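Local coordinates for ornithine aminotransferase (Plasmodium falciparum, PDB 3LG0), which catalyses the pyridoxal-phosphate-dependent transfer of the delta-amino group of ornithine to 2-oxoglutarate, giving glutamate semialdehyde and glutamate, as a homodimer, at residues K335-V340 and K405-F410; G267-S272 and G294-A299; S214-V219 and H249-K254; K139-N144 and N173-P178; E317-L322 and P387-T392. One frame throughout, in Å; residues are numbered along the deposited sequence.

Interaction 1: residues K335-V340 and K405-F410; sequences KDSKVV and KTVKFF
One methyl group, V407 CG1, is shared by three residues of the loop: S337, V339 and V340 of the segment 335-340 all approach it. S337 OG stands 3.5 Å from V407 CG1, V340 CG2 3.7 Å from the same carbon, and V339 CG2 3.8 Å from it. V407 can offer this branch because CG1 lies anti to its backbone N (chi1 177°). The valines meet at different angles: V339 runs antiparallel alongside V407, while V340 comes in nearly perpendicular to it. The other branch of V339 turns to the next turn of the helix, with CG1 4.3 Å from F410 CB, while the phenyl ring of F410 leads away. The loop is pinned by polar bonds that bypass V407. The backbone N of V340 donates to S337 OG at 3.1 Å in an ST motif, and D411, just past the segment 405-410, binds both S337 OG and the backbone N of V339. The contact thus lays the loop between helix 315-333 and strand 340-346, outermost in its sheet within the chain, against the C-terminal helix 393-412, with strand 349-354 touching V339 and V340 and helix 361-370 beside F410.

Interaction 2: residues G267-S272 and G294-A299; sequences GHYPIS and GGNPLA
Apolar packing carries most of this contact, with the side chain of Y269 laid over the first turn of helix 297-312. A299 CB is 3.7 Å from Y269 CE2, and L298 CD2 approaches the other side of the ring's perimeter, 3.9 Å from CE1. A299 CA sits over one face of the ring, offset toward the rim. With chi1 at -156° the Y269 ring extends away from its own backbone N and across the helix start. I271 adds a second apolar touch: its CD1 reaches to 3.9 Å from A299 CB.

The polar part lies at the phenol end. Y269 OH is 3.0 Å from N296 ND2, the ring and amide planes standing 56° apart. N296 is the N-cap of the helix: A299 N donates to N296 OD1 at 2.8 Å, almost straight at 173°, although the donor stands above the carbonyl plane. Y293 O accepts from N296 ND2, so both ends of the amide have backbone partners. Across the dimer interface, G267 O bonds to T79 of the second subunit.

The chemistry implies an amide fixed by capping and a phenol packed beside it, all buried. Y269 packs on the helix start and also meets Y269 of the second subunit, so it links the two. I271 lies about 9 Å, side chain to side chain, from K262, the probable cofactor lysine, which carries no cofactor here.

Interaction 3: residues S214-V219 and H249-K254; sequences SYFPGV and HHYGVK
The start of helix 215-226 passes closest to the segment 249-254 at F216 and Y251, whose CA atoms are 6.2 Å apart, and at P217 and V253. F216 and Y251 both point toward the opposite backbone and bring their rings together with planes only 8° apart. The centroids are 4.9 Å apart, a near-parallel pair displaced until little of either ring lies over the other: F216 CD1 lies 3.3 Å from Y251 CE1, and F216 CB is 3.4 Å from Y251 CD1. Y251 thus touches F216 at CB and along the CG-CD1 side of its rim. P217 flanks the pair, its CD 4.1 Å from Y251 CB. V253 packs next to P217, where CG1, anti to its carbonyl carbon (chi1 -64°), reaches 3.7 Å from P217 CA and also touches F216 O. The phenol of Y251 is held beyond the contact, OH bonding to P201 O. F216 also packs on V199 and F230, from strands 194-199 and 229-233, and V253 on F230. Such a layer of apolar side chains between a helix and the strands it connects belongs to the beta-alpha-beta crossover of the large domain in fold-type I aminotransferases, here with the loop leading into strand 257-260 packed against the helix start.

Interaction 4: residues K139-N144 and N173-P178; sequences KIIVCN and NFLKVP
I140 and V142 bond through both N and O to the neighbouring strand 174-177 and the residue before it. I140 N donates to N173 O at 2.9 Å, practically straight at 177°, and I140 O receives L175 N at 2.8 Å. V142 repeats the pattern, its N giving to L175 O at 2.8 Å and its O accepting from V177 N at 3.0 Å. The strands run parallel, 31° apart; in their one-to-one register successive pairs alternate between the two faces. On one face I140 and F174 run alongside one another in the same direction, with I140 CB 3.9 Å from F174 CE2; V142 CG1 touches the same ring at CD2. On the other face I141 leans on two partners, CG1 against L175 CB and CG2 3.9 Å from V177 CG2. This is the parallel edge of the mixed seven-stranded sheet of the large domain, strand 174-177 being outermost in the chain. At the start of both segments, K139 CG lies 3.4 Å from N173 OD1, the two side chains roughly perpendicular. Farther out, helix 112-129 covers the F174 face, Y120 meeting that ring edge to face and R124 bonding N173 O, while helix 182-189 covers I141, L175 and V177, and strand 194-199 carries the sheet on from strand 139-143.

Interaction 5: residues E317-L322 and P387-T392; sequences ENADKL and PPLCIT
Two hydrogen bonds from one amide nitrogen hold the contact: N318 ND2 donates to L389 O at 3.0 Å and to I391 O at 2.9 Å. The first is the straighter, at 168° against 144°, and both acceptors lie close to the amide plane of N318, which suits a nitrogen spending its two N-H groups on two carbonyls. Neither bond meets its carbonyl in plane; the donor is somewhat tilted from each. The first torsion of N318 (chi1 -161°) swings the amide out from the helix toward the loop. A water takes the other end of the amide, donating to N318 OD1 at 2.6 Å and, weakly, to I391 O.

The loop so gripped includes the type I beta turn P388-I391, which leads from strand 382-385 into helix 393-412, with T392 as that helix's N-cap. The asparagine therefore joins helix 315-333 to the turn preceding the C-terminal helix of the chain. The L389 side chain is about 10 Å from that of K262, the probable cofactor lysine.

Apolar contacts flank the amide. A319 CB touches L389 CD2 at 4.1 Å, about one turn earlier in the helix than L322, whose CD1 lies close to I391 O and 4.4 Å from I391 CG2. L322 also rests on K393 and L396 of helix 393-412, while L389 borders R241, which bonds P387 O.

How the interactions relate
Interaction 2 is wholly buried, at the start of helix 297-312 and against the second subunit; the other four are partly buried, and neither segment of any of them is touched by the other subunit. Interactions 1 and 5 share elements: both join helix 315-333, or the loop after it, to helix 393-412 or the turn before it, with centres 25 Å apart. Interaction 1 is apolar between its segments, interaction 5 largely amide-to-carbonyl. Interactions 3 and 4 both belong to the large sheet and its covering layer, meeting where Y215 OH packs 4.2 Å from C143 SG; aromatic packing serves interaction 3, parallel backbone pairing interaction 4. Interactions 3 and 5 also touch, H250 against D320.

Interaction 1: residues K335-V340 and K405-F410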
# COMPACT_ATOMS: atom_id res chain seq x y z
N LYS A 335 -26.41 31.08 7.72
CA LYS A 335 -26.87 31.23 9.10
C LYS A 335 -28.38 30.99 9.28
O LYS A 335 -28.81 30.55 10.34
CB LYS A 335 -26.48 32.60 9.66
CG LYS A 335 -27.21 33.77 9.02
CD LYS A 335 -26.70 35.12 9.53
CE LYS A 335 -27.39 36.27 8.85
NZ LYS A 335 -26.99 37.57 9.45
N ASP A 336 -29.17 31.27 8.24
CA ASP A 336 -30.62 31.11 8.31
C ASP A 336 -31.15 29.78 7.75
O ASP A 336 -32.35 29.51 7.78
CB ASP A 336 -31.30 32.28 7.59
CG ASP A 336 -30.98 33.63 8.23
OD1 ASP A 336 -31.05 33.73 9.48
OD2 ASP A 336 -30.67 34.57 7.49
N SER A 337 -30.25 28.95 7.24
CA SER A 337 -30.62 27.66 6.66
C SER A 337 -31.20 26.72 7.71
O SER A 337 -30.64 26.57 8.80
CB SER A 337 -29.41 27.01 5.99
OG SER A 337 -29.60 25.61 5.84
N LYS A 338 -32.29 26.06 7.36
CA LYS A 338 -32.91 25.10 8.27
C LYS A 338 -32.17 23.75 8.28
O LYS A 338 -32.06 23.10 9.32
CB LYS A 338 -34.38 24.90 7.90
CG LYS A 338 -35.29 24.64 9.09
CD LYS A 338 -36.76 24.77 8.71
CE LYS A 338 -37.01 26.01 7.87
NZ LYS A 338 -36.68 27.26 8.60
N VAL A 339 -31.65 23.33 7.13
CA VAL A 339 -31.03 22.01 7.00
C VAL A 339 -29.59 21.96 7.52
O VAL A 339 -29.12 20.91 7.94
CB VAL A 339 -31.06 21.47 5.55
CG1 VAL A 339 -32.49 21.33 5.06
CG2 VAL A 339 -30.26 22.36 4.62
N VAL A 340 -28.89 23.09 7.47
CA VAL A 340 -27.53 23.20 8.02
C VAL A 340 -27.51 23.18 9.55
O VAL A 340 -28.20 23.97 10.20
CB VAL A 340 -26.83 24.47 7.54
CG1 VAL A 340 -25.47 24.60 8.21
CG2 VAL A 340 -26.70 24.48 6.01
N LYS A 405 -26.31 27.98 -3.21
CA LYS A 405 -27.38 27.61 -4.13
C LYS A 405 -27.88 26.18 -3.89
O LYS A 405 -29.08 25.90 -4.02
CB LYS A 405 -26.89 27.77 -5.58
CG LYS A 405 -27.86 27.29 -6.65
CD LYS A 405 -27.21 27.39 -8.03
CE LYS A 405 -28.11 26.80 -9.10
NZ LYS A 405 -27.35 26.68 -10.38
N THR A 406 -26.96 25.27 -3.54
CA THR A 406 -27.31 23.85 -3.34
C THR A 406 -28.05 23.65 -2.03
O THR A 406 -29.04 22.93 -1.97
CB THR A 406 -26.07 22.91 -3.39
OG1 THR A 406 -25.40 23.05 -4.65
CG2 THR A 406 -26.48 21.43 -3.22
N VAL A 407 -27.57 24.30 -0.97
CA VAL A 407 -28.27 24.26 0.31
C VAL A 407 -29.64 24.92 0.16
O VAL A 407 -30.63 24.40 0.66
CB VAL A 407 -27.48 24.98 1.41
CG1 VAL A 407 -28.28 24.98 2.70
CG2 VAL A 407 -26.13 24.29 1.63
N LYS A 408 -29.68 26.05 -0.53
CA LYS A 408 -30.92 26.79 -0.76
C LYS A 408 -32.01 25.86 -1.28
O LYS A 408 -33.13 25.87 -0.78
CB LYS A 408 -30.67 27.92 -1.75
CG LYS A 408 -31.74 29.01 -1.76
CD LYS A 408 -31.56 29.92 -2.96
CE LYS A 408 -32.59 31.05 -2.98
NZ LYS A 408 -34.01 30.59 -3.07
N PHE A 409 -31.66 25.06 -2.28
CA PHE A 409 -32.57 24.08 -2.86
C PHE A 409 -33.24 23.17 -1.83
O PHE A 409 -34.46 23.01 -1.84
CB PHE A 409 -31.84 23.23 -3.92
CG PHE A 409 -32.67 22.11 -4.49
CD1 PHE A 409 -33.63 22.36 -5.46
CD2 PHE A 409 -32.49 20.81 -4.06
CE1 PHE A 409 -34.40 21.34 -5.98
CE2 PHE A 409 -33.25 19.77 -4.57
CZ PHE A 409 -34.21 20.04 -5.54
N PHE A 410 -32.45 22.58 -0.93
CA PHE A 410 -33.04 21.75 0.12
C PHE A 410 -33.84 22.53 1.16
O PHE A 410 -34.78 21.99 1.75
CB PHE A 410 -31.99 20.85 0.77
CG PHE A 410 -31.51 19.76 -0.13
CD1 PHE A 410 -32.20 18.57 -0.21
CD2 PHE A 410 -30.41 19.96 -0.95
CE1 PHE A 410 -31.78 17.58 -1.08
CE2 PHE A 410 -29.99 18.99 -1.81
CZ PHE A 410 -30.68 17.79 -1.87

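Interaction 2: residues G267-S272 and G294-A299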
# COMPACT_ATOMS: atom_id res chain seq x y z
N GLY A 267 -0.47 12.80 -4.90
CA GLY A 267 -1.40 11.87 -5.53
C GLY A 267 -0.80 11.00 -6.62
O GLY A 267 -1.50 10.21 -7.21
N HIS A 268 0.50 11.12 -6.88
CA HIS A 268 1.12 10.36 -7.96
C HIS A 268 1.59 8.96 -7.55
O HIS A 268 2.04 8.18 -8.39
CB HIS A 268 2.31 11.12 -8.55
CG HIS A 268 1.93 12.29 -9.39
ND1 HIS A 268 1.33 13.42 -8.86
CD2 HIS A 268 2.05 12.52 -10.72
CE1 HIS A 268 1.11 14.30 -9.82
NE2 HIS A 268 1.54 13.77 -10.96
N TYR A 269 1.52 8.63 -6.26
CA TYR A 269 2.06 7.37 -5.76
C TYR A 269 1.62 7.17 -4.31
O TYR A 269 1.50 8.14 -3.58
CB TYR A 269 3.59 7.42 -5.83
CG TYR A 269 4.27 6.07 -5.90
CD1 TYR A 269 4.62 5.53 -7.14
CD2 TYR A 269 4.54 5.34 -4.76
CE1 TYR A 269 5.23 4.30 -7.22
CE2 TYR A 269 5.16 4.11 -4.83
CZ TYR A 269 5.49 3.59 -6.07
OH TYR A 269 6.11 2.37 -6.16
N PRO A 270 1.39 5.92 -3.88
CA PRO A 270 1.06 5.71 -2.45
C PRO A 270 2.30 5.85 -1.54
O PRO A 270 3.26 5.05 -1.58
CB PRO A 270 0.52 4.28 -2.41
CG PRO A 270 0.26 3.90 -3.84
CD PRO A 270 1.27 4.67 -4.64
N ILE A 271 2.30 6.90 -0.73
CA ILE A 271 3.43 7.12 0.18
C ILE A 271 2.95 7.55 1.56
O ILE A 271 2.05 8.36 1.69
CB ILE A 271 4.39 8.22 -0.35
CG1 ILE A 271 4.69 8.04 -1.84
CG2 ILE A 271 5.68 8.25 0.47
CD1 ILE A 271 5.56 9.15 -2.39
N SER A 272 3.59 7.02 2.60
CA SER A 272 3.31 7.46 3.95
C SER A 272 4.63 7.42 4.71
O SER A 272 5.63 6.87 4.22
CB SER A 272 2.26 6.56 4.59
OG SER A 272 2.81 5.29 4.85
N GLY A 294 7.57 -0.16 0.08
CA GLY A 294 7.87 0.92 1.02
C GLY A 294 9.32 1.34 0.92
O GLY A 294 10.22 0.51 1.03
N GLY A 295 9.56 2.63 0.69
CA GLY A 295 10.92 3.13 0.57
C GLY A 295 11.56 2.89 -0.79
O GLY A 295 12.76 3.04 -0.95
N ASN A 296 10.76 2.54 -1.79
CA ASN A 296 11.30 2.36 -3.13
C ASN A 296 11.80 3.70 -3.71
O ASN A 296 11.31 4.77 -3.35
CB ASN A 296 10.27 1.69 -4.05
CG ASN A 296 9.15 2.64 -4.46
OD1 ASN A 296 9.34 3.55 -5.29
ND2 ASN A 296 7.98 2.44 -3.87
N PRO A 297 12.78 3.65 -4.61
CA PRO A 297 13.42 4.83 -5.20
C PRO A 297 12.44 5.78 -5.90
O PRO A 297 12.64 6.98 -5.84
CB PRO A 297 14.39 4.25 -6.23
CG PRO A 297 14.44 2.80 -5.99
CD PRO A 297 13.33 2.38 -5.12
N LEU A 298 11.42 5.25 -6.57
CA LEU A 298 10.47 6.09 -7.27
C LEU A 298 9.63 6.94 -6.30
O LEU A 298 9.49 8.15 -6.48
CB LEU A 298 9.59 5.25 -8.19
CG LEU A 298 8.59 6.00 -9.07
CD1 LEU A 298 9.26 7.11 -9.89
CD2 LEU A 298 7.91 4.99 -9.99
N ALA A 299 9.10 6.30 -5.26
CA ALA A 299 8.39 7.02 -4.22
C ALA A 299 9.27 8.09 -3.56
O ALA A 299 8.82 9.20 -3.26
CB ALA A 299 7.85 6.06 -3.17

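Interaction 3: residues S214-V219 and H249-K254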
# COMPACT_ATOMS: atom_id res chain seq x y z
N SER A 214 -7.16 25.06 23.87
CA SER A 214 -6.45 24.60 25.05
C SER A 214 -6.01 23.14 24.96
O SER A 214 -5.03 22.74 25.59
CB SER A 214 -7.32 24.79 26.29
OG SER A 214 -8.47 23.96 26.22
N TYR A 215 -6.72 22.34 24.17
CA TYR A 215 -6.58 20.88 24.19
C TYR A 215 -5.15 20.37 23.97
O TYR A 215 -4.60 19.67 24.82
CB TYR A 215 -7.51 20.26 23.16
CG TYR A 215 -7.56 18.76 23.19
CD1 TYR A 215 -7.86 18.08 24.36
CD2 TYR A 215 -7.31 18.01 22.05
CE1 TYR A 215 -7.92 16.69 24.40
CE2 TYR A 215 -7.37 16.62 22.07
CZ TYR A 215 -7.68 15.97 23.25
OH TYR A 215 -7.75 14.60 23.29
N PHE A 216 -4.56 20.71 22.83
CA PHE A 216 -3.27 20.12 22.49
C PHE A 216 -2.12 20.57 23.38
O PHE A 216 -1.28 19.75 23.76
CB PHE A 216 -2.97 20.27 20.99
CG PHE A 216 -3.61 19.18 20.16
CD1 PHE A 216 -4.86 19.37 19.58
CD2 PHE A 216 -2.99 17.96 20.00
CE1 PHE A 216 -5.46 18.37 18.84
CE2 PHE A 216 -3.58 16.94 19.26
CZ PHE A 216 -4.82 17.15 18.68
N PRO A 217 -2.08 21.87 23.73
CA PRO A 217 -1.09 22.32 24.72
C PRO A 217 -1.17 21.46 26.00
O PRO A 217 -0.14 21.13 26.58
CB PRO A 217 -1.52 23.76 25.00
CG PRO A 217 -2.17 24.21 23.71
CD PRO A 217 -2.87 22.99 23.18
N GLY A 218 -2.37 21.07 26.39
CA GLY A 218 -2.56 20.20 27.53
C GLY A 218 -2.29 18.73 27.26
O GLY A 218 -2.00 17.97 28.18
N VAL A 219 -2.44 18.32 26.00
CA VAL A 219 -2.11 16.95 25.61
C VAL A 219 -0.61 16.77 25.73
O VAL A 219 -0.14 15.77 26.27
CB VAL A 219 -2.56 16.63 24.16
CG1 VAL A 219 -1.85 15.39 23.63
CG2 VAL A 219 -4.08 16.44 24.10
N HIS A 249 1.40 22.58 14.64
CA HIS A 249 2.09 23.86 14.70
C HIS A 249 1.14 25.03 15.00
O HIS A 249 1.58 26.14 15.29
CB HIS A 249 2.84 24.11 13.38
CG HIS A 249 3.77 25.29 13.41
ND1 HIS A 249 5.08 25.18 13.82
CD2 HIS A 249 3.58 26.58 13.07
CE1 HIS A 249 5.66 26.37 13.73
NE2 HIS A 249 4.77 27.24 13.28
N HIS A 250 -0.16 24.78 14.93
CA HIS A 250 -1.14 25.82 15.28
C HIS A 250 -1.20 25.94 16.78
O HIS A 250 -1.46 27.01 17.33
CB HIS A 250 -2.54 25.48 14.77
CG HIS A 250 -2.74 25.71 13.31
ND1 HIS A 250 -2.45 26.91 12.69
CD2 HIS A 250 -3.23 24.90 12.34
CE1 HIS A 250 -2.73 26.83 11.40
NE2 HIS A 250 -3.21 25.62 11.16
N TYR A 251 -0.96 24.82 17.45
CA TYR A 251 -1.13 24.75 18.89
C TYR A 251 0.22 24.91 19.59
O TYR A 251 0.31 24.80 20.82
CB TYR A 251 -1.79 23.42 19.28
CG TYR A 251 -2.94 23.02 18.38
CD1 TYR A 251 -3.05 21.72 17.91
CD2 TYR A 251 -3.91 23.93 18.01
CE1 TYR A 251 -4.10 21.34 17.09
CE2 TYR A 251 -4.97 23.56 17.18
CZ TYR A 251 -5.05 22.26 16.72
OH TYR A 251 -6.09 21.87 15.91
N GLY A 252 1.26 25.19 18.81
CA GLY A 252 2.60 25.37 19.34
C GLY A 252 3.15 24.20 20.15
O GLY A 252 3.94 24.39 21.07
N VAL A 253 2.73 22.98 19.81
CA VAL A 253 3.30 21.78 20.42
C VAL A 253 4.13 21.01 19.40
O VAL A 253 3.95 21.17 18.19
CB VAL A 253 2.23 20.87 21.02
CG1 VAL A 253 1.50 21.59 22.16
CG2 VAL A 253 1.24 20.44 19.95
N LYS A 254 5.06 20.19 19.87
CA LYS A 254 5.80 19.29 18.98
C LYS A 254 5.63 17.85 19.46
O LYS A 254 6.13 17.48 20.51
CB LYS A 254 7.28 19.67 18.89
CG LYS A 254 8.07 18.81 17.88
CD LYS A 254 9.34 19.52 17.41
CE LYS A 254 10.22 18.64 16.53
NZ LYS A 254 11.06 17.67 17.31

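Interaction 4: residues K139-N144 and N173-P178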
# COMPACT_ATOMS: atom_id res chain seq x y z
N LYS A 139 -0.48 -0.57 26.41
CA LYS A 139 -1.76 -0.04 26.00
C LYS A 139 -1.60 1.27 25.24
O LYS A 139 -0.77 2.10 25.59
CB LYS A 139 -2.66 0.18 27.23
CG LYS A 139 -3.20 -1.10 27.82
CD LYS A 139 -3.96 -0.83 29.11
CE LYS A 139 -4.49 -2.13 29.70
NZ LYS A 139 -3.42 -3.15 29.93
N ILE A 140 -2.40 1.44 24.19
CA ILE A 140 -2.42 2.68 23.44
C ILE A 140 -3.77 3.37 23.61
O ILE A 140 -4.83 2.74 23.49
CB ILE A 140 -2.17 2.46 21.93
CG1 ILE A 140 -0.81 1.82 21.68
CG2 ILE A 140 -2.31 3.78 21.15
CD1 ILE A 140 -0.65 1.27 20.25
N ILE A 141 -3.74 4.65 23.87
CA ILE A 141 -4.96 5.42 23.98
C ILE A 141 -5.30 6.05 22.63
O ILE A 141 -4.44 6.66 22.00
CB ILE A 141 -4.80 6.53 25.04
CG1 ILE A 141 -4.53 5.90 26.41
CG2 ILE A 141 -6.02 7.44 25.06
CD1 ILE A 141 -4.03 6.89 27.44
N VAL A 142 -6.55 5.91 22.20
CA VAL A 142 -7.02 6.60 21.01
C VAL A 142 -8.32 7.32 21.29
O VAL A 142 -8.95 7.09 22.32
CB VAL A 142 -7.25 5.64 19.86
CG1 VAL A 142 -5.92 5.15 19.32
CG2 VAL A 142 -8.11 4.46 20.32
N CYS A 143 -8.72 8.20 20.39
CA CYS A 143 -9.99 8.89 20.58
C CYS A 143 -11.17 8.13 20.03
O CYS A 143 -11.03 7.28 19.15
CB CYS A 143 -9.94 10.29 20.02
SG CYS A 143 -8.89 11.29 21.02
N ASN A 144 -12.34 8.48 20.55
CA ASN A 144 -13.52 7.63 20.47
C ASN A 144 -14.16 7.44 19.10
O ASN A 144 -14.32 6.31 18.62
CB ASN A 144 -14.57 8.12 21.47
CG ASN A 144 -15.12 7.00 22.33
OD1 ASN A 144 -15.32 5.89 21.86
ND2 ASN A 144 -15.34 7.29 23.61
N ASN A 173 -6.26 -3.58 24.02
CA ASN A 173 -5.14 -2.70 24.32
C ASN A 173 -5.21 -1.38 23.59
O ASN A 173 -4.22 -0.68 23.43
CB ASN A 173 -3.82 -3.41 24.08
CG ASN A 173 -3.48 -4.37 25.20
OD1 ASN A 173 -3.79 -4.10 26.37
ND2 ASN A 173 -2.84 -5.48 24.87
N PHE A 174 -6.42 -1.05 23.16
CA PHE A 174 -6.73 0.30 22.74
C PHE A 174 -7.75 0.89 23.71
O PHE A 174 -8.90 0.47 23.76
CB PHE A 174 -7.24 0.31 21.30
CG PHE A 174 -6.15 0.19 20.28
CD1 PHE A 174 -5.84 -1.03 19.72
CD2 PHE A 174 -5.42 1.30 19.92
CE1 PHE A 174 -4.83 -1.12 18.79
CE2 PHE A 174 -4.41 1.20 18.99
CZ PHE A 174 -4.11 -0.00 18.43
N LEU A 175 -7.29 1.86 24.50
CA LEU A 175 -8.14 2.55 25.44
C LEU A 175 -8.75 3.73 24.73
O LEU A 175 -8.04 4.54 24.14
CB LEU A 175 -7.34 3.03 26.66
CG LEU A 175 -6.56 1.99 27.48
CD1 LEU A 175 -5.82 2.67 28.62
CD2 LEU A 175 -7.45 0.87 28.00
N LYS A 176 -10.07 3.85 24.79
CA LYS A 176 -10.76 4.91 24.07
C LYS A 176 -11.25 6.02 24.99
O LYS A 176 -11.97 5.78 25.95
CB LYS A 176 -11.92 4.34 23.25
CG LYS A 176 -11.46 3.51 22.06
CD LYS A 176 -12.58 3.30 21.04
CE LYS A 176 -12.09 2.49 19.84
NZ LYS A 176 -13.15 2.35 18.80
N VAL A 177 -10.85 7.25 24.69
CA VAL A 177 -11.34 8.42 25.39
C VAL A 177 -12.03 9.37 24.42
O VAL A 177 -11.77 9.35 23.21
CB VAL A 177 -10.19 9.18 26.06
CG1 VAL A 177 -9.50 8.29 27.09
CG2 VAL A 177 -9.21 9.69 25.01
N PRO A 178 -12.92 10.22 24.94
CA PRO A 178 -13.54 11.24 24.08
C PRO A 178 -12.50 12.24 23.60
O PRO A 178 -11.54 12.52 24.31
CB PRO A 178 -14.53 11.93 25.03
CG PRO A 178 -14.82 10.91 26.08
CD PRO A 178 -13.53 10.17 26.28

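Interaction 5: residues E317-L322 and P387-T392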
# COMPACT_ATOMS: atom_id res chain seq x y z
N GLU A 317 0.57 28.75 2.89
CA GLU A 317 0.26 30.14 3.16
C GLU A 317 -1.10 30.48 2.55
O GLU A 317 -1.96 31.07 3.21
CB GLU A 317 1.37 31.05 2.63
CG GLU A 317 2.73 30.90 3.35
CD GLU A 317 3.41 29.52 3.17
OE1 GLU A 317 3.52 29.03 2.02
OE2 GLU A 317 3.87 28.93 4.18
N ASN A 318 -1.29 30.08 1.30
CA ASN A 318 -2.53 30.32 0.58
C ASN A 318 -3.73 29.75 1.34
O ASN A 318 -4.76 30.40 1.47
CB ASN A 318 -2.47 29.72 -0.83
CG ASN A 318 -3.52 30.31 -1.76
OD1 ASN A 318 -3.74 31.53 -1.79
ND2 ASN A 318 -4.18 29.45 -2.53
N ALA A 319 -3.58 28.52 1.84
CA ALA A 319 -4.65 27.90 2.59
C ALA A 319 -4.87 28.63 3.91
O ALA A 319 -6.01 28.75 4.39
CB ALA A 319 -4.34 26.42 2.81
N ASP A 320 -3.79 29.11 4.51
CA ASP A 320 -3.90 29.86 5.76
C ASP A 320 -4.60 31.19 5.54
O ASP A 320 -5.34 31.64 6.41
CB ASP A 320 -2.53 30.08 6.39
CG ASP A 320 -2.59 30.24 7.91
OD1 ASP A 320 -3.57 29.76 8.53
OD2 ASP A 320 -1.65 30.84 8.49
N LYS A 321 -4.39 31.81 4.38
CA LYS A 321 -5.03 33.09 4.04
C LYS A 321 -6.51 32.93 3.68
O LYS A 321 -7.38 33.57 4.27
CB LYS A 321 -4.32 33.78 2.87
CG LYS A 321 -2.84 34.05 3.05
CD LYS A 321 -2.33 35.03 1.99
CE LYS A 321 -0.86 34.81 1.63
NZ LYS A 321 -0.68 33.73 0.59
N LEU A 322 -6.78 32.08 2.69
CA LEU A 322 -8.13 31.94 2.15
C LEU A 322 -9.08 31.21 3.10
O LEU A 322 -10.30 31.39 3.05
CB LEU A 322 -8.08 31.22 0.81
CG LEU A 322 -7.14 31.82 -0.24
CD1 LEU A 322 -7.28 31.05 -1.54
CD2 LEU A 322 -7.46 33.29 -0.46
N PRO A 387 -10.79 21.42 -1.01
CA PRO A 387 -10.26 21.66 -2.36
C PRO A 387 -8.75 21.64 -2.38
O PRO A 387 -8.11 21.84 -1.35
CB PRO A 387 -10.70 23.10 -2.65
CG PRO A 387 -10.72 23.74 -1.29
CD PRO A 387 -11.20 22.66 -0.34
N PRO A 388 -8.16 21.39 -3.54
CA PRO A 388 -6.71 21.50 -3.59
C PRO A 388 -6.30 22.90 -3.14
O PRO A 388 -7.07 23.87 -3.32
CB PRO A 388 -6.39 21.30 -5.07
CG PRO A 388 -7.56 20.57 -5.62
CD PRO A 388 -8.75 21.07 -4.86
N LEU A 389 -5.10 23.02 -2.57
CA LEU A 389 -4.68 24.24 -1.92
C LEU A 389 -4.21 25.33 -2.89
O LEU A 389 -3.94 26.46 -2.48
CB LEU A 389 -3.61 23.95 -0.86
CG LEU A 389 -3.89 22.77 0.10
CD1 LEU A 389 -2.75 22.60 1.08
CD2 LEU A 389 -5.19 22.96 0.83
N CYS A 390 -4.10 25.02 -4.17
CA CYS A 390 -3.75 26.04 -5.15
C CYS A 390 -4.97 26.85 -5.63
O CYS A 390 -4.89 27.61 -6.60
CB CYS A 390 -3.04 25.40 -6.34
SG CYS A 390 -4.00 24.07 -7.08
N ILE A 391 -6.10 26.69 -4.94
CA ILE A 391 -7.33 27.39 -5.30
C ILE A 391 -7.22 28.89 -5.04
O ILE A 391 -6.62 29.31 -4.05
CB ILE A 391 -8.54 26.80 -4.54
CG1 ILE A 391 -9.86 27.25 -5.17
CG2 ILE A 391 -8.46 27.13 -3.04
CD1 ILE A 391 -11.06 26.40 -4.76
N THR A 392 -7.78 29.70 -5.93
CA THR A 392 -7.75 31.16 -5.77
C THR A 392 -8.99 31.69 -5.05
O THR A 392 -10.03 31.03 -5.03
CB THR A 392 -7.66 31.88 -7.11
OG1 THR A 392 -8.88 31.70 -7.83
CG2 THR A 392 -6.48 31.36 -7.94
O HOH W 1 -4.56 32.07 -4.23